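Local atomic coordinates of lovastatin nonaketide synthase, polyketide synthase component (Aspergillus terreus, PDB entry 7CPX), a protein that builds the nonaketide chain of dihydromonacolin L from malonyl-CoA, working with lovC, during the biosynthesis of lovastatin in a fungus. Residues 555-567 with 647-661. The protein carries 2 engineered substitutions. Residues are numbered along the deposited sequence; the frame is centred on the assembly and turned at random.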
loop_
_atom_site.group_PDB
_atom_site.type_symbol
_atom_site.label_atom_id
_atom_site.label_comp_id
_atom_site.label_asym_id
_atom_site.label_seq_id
_atom_site.Cartn_x
_atom_site.Cartn_y
_atom_site.Cartn_z
ATOM N N GLY A 555 52.391 14.856 28.010
ATOM C CA GLY A 555 53.414 15.837 28.320
ATOM C C GLY A 555 53.666 15.970 29.809
ATOM O O GLY A 555 53.663 17.076 30.349
ATOM N N GLN A 556 53.883 14.838 30.476
ATOM C CA GLN A 556 54.119 14.795 31.919
ATOM C C GLN A 556 55.328 13.915 32.216
ATOM O O GLN A 556 55.201 12.845 32.824
ATOM C CB GLN A 556 52.879 14.283 32.651
ATOM C CG GLN A 556 51.653 15.166 32.480
ATOM C CD GLN A 556 50.431 14.617 33.192
ATOM O OE1 GLN A 556 49.350 14.526 32.611
ATOM N NE2 GLN A 556 50.597 14.254 34.459
ATOM N N PRO A 557 56.521 14.337 31.800
ATOM C CA PRO A 557 57.744 13.588 32.125
ATOM C C PRO A 557 58.420 13.992 33.429
ATOM O O PRO A 557 59.564 13.584 33.653
ATOM C CB PRO A 557 58.650 13.922 30.933
ATOM C CG PRO A 557 58.270 15.313 30.576
ATOM C CD PRO A 557 56.789 15.429 30.846
ATOM N N SER A 558 57.759 14.767 34.286
ATOM C CA SER A 558 58.391 15.282 35.495
ATOM C C SER A 558 58.446 14.193 36.562
ATOM O O SER A 558 57.405 13.737 37.058
ATOM C CB SER A 558 57.637 16.506 36.008
ATOM O OG SER A 558 56.253 16.237 36.125
ATOM N N VAL A 559 59.664 13.790 36.924
ATOM C CA VAL A 559 59.885 12.747 37.914
ATOM C C VAL A 559 60.790 13.284 39.013
ATOM O O VAL A 559 61.639 14.151 38.785
ATOM C CB VAL A 559 60.504 11.476 37.292
ATOM C CG1 VAL A 559 61.944 11.730 36.882
ATOM C CG2 VAL A 559 60.422 10.312 38.266
ATOM N N LEU A 560 60.594 12.754 40.215
ATOM C CA LEU A 560 61.426 13.055 41.373
ATOM C C LEU A 560 62.298 11.843 41.666
ATOM O O LEU A 560 61.781 10.748 41.912
ATOM C CB LEU A 560 60.567 13.411 42.587
ATOM C CG LEU A 560 61.275 13.429 43.944
ATOM C CD1 LEU A 560 62.461 14.378 43.926
ATOM C CD2 LEU A 560 60.302 13.810 45.048
ATOM N N GLY A 561 63.612 12.039 41.641
ATOM C CA GLY A 561 64.538 10.949 41.875
ATOM C C GLY A 561 64.848 10.742 43.342
ATOM O O GLY A 561 65.620 11.503 43.933
ATOM N N ILE A 562 64.249 9.718 43.943
ATOM C CA ILE A 562 64.491 9.362 45.335
ATOM C C ILE A 562 65.536 8.259 45.350
ATOM O O ILE A 562 65.305 7.170 44.817
ATOM C CB ILE A 562 63.196 8.912 46.026
ATOM C CG1 ILE A 562 62.207 10.077 46.078
ATOM C CG2 ILE A 562 63.491 8.368 47.413
ATOM C CD1 ILE A 562 61.006 9.892 45.176
ATOM N N PHE A 563 66.682 8.526 45.967
ATOM C CA PHE A 563 67.852 7.670 45.832
ATOM C C PHE A 563 68.013 6.799 47.072
ATOM O O PHE A 563 68.081 7.311 48.195
ATOM C CB PHE A 563 69.093 8.524 45.584
ATOM C CG PHE A 563 69.136 9.119 44.209
ATOM C CD1 PHE A 563 68.291 10.161 43.869
ATOM C CD2 PHE A 563 70.003 8.626 43.250
ATOM C CE1 PHE A 563 68.316 10.707 42.604
ATOM C CE2 PHE A 563 70.034 9.170 41.983
ATOM C CZ PHE A 563 69.187 10.210 41.659
ATOM N N THR A 564 68.072 5.486 46.860
ATOM C CA THR A 564 68.191 4.540 47.957
ATOM C C THR A 564 69.612 4.533 48.514
ATOM O O THR A 564 70.582 4.822 47.809
ATOM C CB THR A 564 67.813 3.133 47.492
ATOM O OG1 THR A 564 68.683 2.728 46.428
ATOM C CG2 THR A 564 66.371 3.103 47.003
ATOM N N GLY A 565 69.724 4.183 49.794
ATOM C CA GLY A 565 71.000 4.220 50.481
ATOM C C GLY A 565 71.470 2.875 50.992
ATOM O O GLY A 565 70.884 1.837 50.672
ATOM N N GLN A 566 72.534 2.887 51.790
ATOM C CA GLN A 566 73.067 1.656 52.353
ATOM C C GLN A 566 72.058 1.025 53.304
ATOM O O GLN A 566 71.241 1.710 53.926
ATOM C CB GLN A 566 74.382 1.929 53.085
ATOM C CG GLN A 566 75.047 0.685 53.658
ATOM C CD GLN A 566 76.391 0.981 54.293
ATOM O OE1 GLN A 566 76.874 2.112 54.255
ATOM N NE2 GLN A 566 77.003 -0.040 54.884
ATOM N N GLY A 567 72.121 -0.301 53.410
ATOM C CA GLY A 567 71.156 -1.066 54.162
ATOM C C GLY A 567 69.975 -1.547 53.348
ATOM O O GLY A 567 69.256 -2.449 53.795
ATOM N N ILE A 647 64.361 11.283 30.427
ATOM C CA ILE A 647 63.457 11.559 31.535
ATOM C C ILE A 647 63.973 12.779 32.281
ATOM O O ILE A 647 65.127 12.804 32.728
ATOM C CB ILE A 647 63.347 10.342 32.469
ATOM C CG1 ILE A 647 62.752 9.149 31.718
ATOM C CG2 ILE A 647 62.501 10.687 33.682
ATOM C CD1 ILE A 647 62.852 7.838 32.466
ATOM N N ARG A 648 63.123 13.794 32.416
ATOM C CA ARG A 648 63.498 15.032 33.087
ATOM C C ARG A 648 63.264 14.884 34.584
ATOM O O ARG A 648 62.184 14.468 35.013
ATOM C CB ARG A 648 62.703 16.208 32.520
ATOM C CG ARG A 648 62.723 16.276 30.992
ATOM C CD ARG A 648 64.141 16.163 30.437
ATOM N NE ARG A 648 64.174 16.155 28.980
ATOM C CZ ARG A 648 65.261 15.907 28.260
ATOM N NH1 ARG A 648 66.424 15.641 28.832
ATOM N NH2 ARG A 648 65.177 15.924 26.933
ATOM N N PHE A 649 64.276 15.238 35.373
ATOM C CA PHE A 649 64.371 14.830 36.765
ATOM C C PHE A 649 64.285 16.013 37.717
ATOM O O PHE A 649 64.686 17.135 37.392
ATOM C CB PHE A 649 65.691 14.095 37.029
ATOM C CG PHE A 649 65.629 12.621 36.771
ATOM C CD1 PHE A 649 65.299 11.743 37.789
ATOM C CD2 PHE A 649 65.913 12.110 35.517
ATOM C CE1 PHE A 649 65.244 10.385 37.559
ATOM C CE2 PHE A 649 65.861 10.752 35.280
ATOM C CZ PHE A 649 65.526 9.888 36.303
ATOM N N THR A 650 63.744 15.736 38.900
ATOM C CA THR A 650 63.978 16.518 40.102
ATOM C C THR A 650 64.592 15.585 41.137
ATOM O O THR A 650 64.196 14.422 41.251
ATOM C CB THR A 650 62.687 17.145 40.644
ATOM O OG1 THR A 650 61.694 16.128 40.827
ATOM C CG2 THR A 650 62.159 18.199 39.682
ATOM N N ALA A 651 65.579 16.083 41.877
ATOM C CA ALA A 651 66.440 15.220 42.672
ATOM C C ALA A 651 66.318 15.524 44.157
ATOM O O ALA A 651 66.353 16.686 44.572
ATOM C CB ALA A 651 67.902 15.362 42.238
ATOM N N VAL A 652 66.177 14.461 44.948
ATOM C CA VAL A 652 66.270 14.514 46.401
ATOM C C VAL A 652 67.190 13.386 46.842
ATOM O O VAL A 652 67.033 12.244 46.397
ATOM C CB VAL A 652 64.892 14.385 47.078
ATOM C CG1 VAL A 652 65.052 14.030 48.550
ATOM C CG2 VAL A 652 64.110 15.677 46.932
ATOM N N VAL A 653 68.145 13.703 47.709
ATOM C CA VAL A 653 69.150 12.729 48.114
ATOM C C VAL A 653 68.570 11.813 49.182
ATOM O O VAL A 653 67.635 12.173 49.908
ATOM C CB VAL A 653 70.430 13.427 48.621
ATOM C CG1 VAL A 653 70.897 14.521 47.656
ATOM C CG2 VAL A 653 70.218 13.979 50.016
ATOM N N GLY A 654 69.135 10.612 49.280
ATOM C CA GLY A 654 68.780 9.687 50.338
ATOM C C GLY A 654 69.802 9.703 51.453
ATOM O O GLY A 654 70.054 10.750 52.058
ATOM N N HIS A 655 70.402 8.549 51.734
ATOM C CA HIS A 655 71.449 8.434 52.735
ATOM C C HIS A 655 72.583 7.579 52.189
ATOM O O HIS A 655 72.360 6.649 51.409
ATOM C CB HIS A 655 70.914 7.826 54.040
ATOM C CG HIS A 655 70.349 6.449 53.878
ATOM N ND1 HIS A 655 69.040 6.220 53.514
ATOM C CD2 HIS A 655 70.915 5.229 54.034
ATOM C CE1 HIS A 655 68.825 4.918 53.451
ATOM N NE2 HIS A 655 69.946 4.294 53.762
ATOM N N SER A 656 73.805 7.907 52.604
ATOM C CA SER A 656 75.009 7.171 52.209
ATOM C C SER A 656 75.053 7.132 50.686
ATOM O O SER A 656 75.118 8.207 50.064
ATOM C CB SER A 656 75.002 5.813 52.911
ATOM O OG SER A 656 76.152 5.057 52.570
ATOM N N SER A 657 75.011 5.959 50.048
ATOM C CA SER A 657 75.080 5.905 48.592
ATOM C C SER A 657 73.976 6.738 47.959
ATOM O O SER A 657 74.205 7.433 46.960
ATOM C CB SER A 657 74.991 4.454 48.118
ATOM O OG SER A 657 76.055 3.679 48.642
ATOM N N GLY A 658 72.780 6.706 48.542
ATOM C CA GLY A 658 71.651 7.437 48.004
ATOM C C GLY A 658 71.966 8.905 47.823
ATOM O O GLY A 658 71.387 9.572 46.961
ATOM N N GLU A 659 72.890 9.421 48.632
ATOM C CA GLU A 659 73.325 10.800 48.456
ATOM C C GLU A 659 74.326 10.911 47.314
ATOM O O GLU A 659 74.142 11.717 46.394
ATOM C CB GLU A 659 73.928 11.329 49.759
ATOM C CG GLU A 659 73.905 12.847 49.891
ATOM C CD GLU A 659 74.725 13.548 48.825
ATOM O OE1 GLU A 659 75.854 13.093 48.546
ATOM O OE2 GLU A 659 74.234 14.546 48.258
ATOM N N ILE A 660 75.375 10.086 47.338
ATOM C CA ILE A 660 76.469 10.246 46.384
ATOM C C ILE A 660 75.939 10.160 44.959
ATOM O O ILE A 660 76.163 11.056 44.135
ATOM C CB ILE A 660 77.564 9.195 46.640
ATOM C CG1 ILE A 660 78.131 9.345 48.056
ATOM C CG2 ILE A 660 78.671 9.324 45.604
ATOM C CD1 ILE A 660 79.035 8.204 48.484
ATOM N N ALA A 661 75.185 9.100 44.663
ATOM C CA ALA A 661 74.609 8.968 43.331
ATOM C C ALA A 661 73.708 10.152 43.014
ATOM O O ALA A 661 73.744 10.690 41.901
ATOM C CB ALA A 661 73.832 7.655 43.222
#
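V559 O accepts the backbone N-H of T650 in the parallel ladder between strands 558-563 and 648-652, where V559 is in register with F649. The other backbone bonds run from V559 N to R648 O (3.2 Å), from G561 N to T650 O and from V652 N to G561 O. V559 O is gripped twice: besides the backbone N-H it takes T650 OG1 at 2.8 Å, which arrives from above the carbonyl plane. A chi1 of 54°, placing OG1 between the backbone N and the carbonyl carbon of T650, allows this second bond.

Apolar contacts lie on both faces. On that of V559 and F649, V559 CG1 sits over the F649 ring, 3.7 Å from its centroid in a CH-pi contact; CG1 also touches I647 CG2, just before the strand. On the other, L560 CD1 packs on V652 CG2 (3.7 Å), with helix 828-838 over them. F563 lays its ring edge against V652 O and its CD2 against A661 CB.

These strands are neighbours in the parallel sheet of the malonyl-CoA:ACP transacylase domain, whose next strand, 844-848, lies beyond 558-563. Strand 648-652 passes through the turn 653-656 into helix 657-665, and S656 has a strained backbone (phi 55°); the GxSxG sequence G654 to G658 is consistent with the nucleophile elbow of acyltransferases, S656 being the probable nucleophile.

The turn meets G565 and Q566 through three contacts. H655 NE2 donates to Q566 O (2.9 Å, 151°), in the imidazole plane and on a carbonyl lone pair, while G565 CA makes a CH-pi contact over a face of that ring. S656 OG reaches Q566 OE1 only weakly; that oxygen's stronger partner is Q628 NE2.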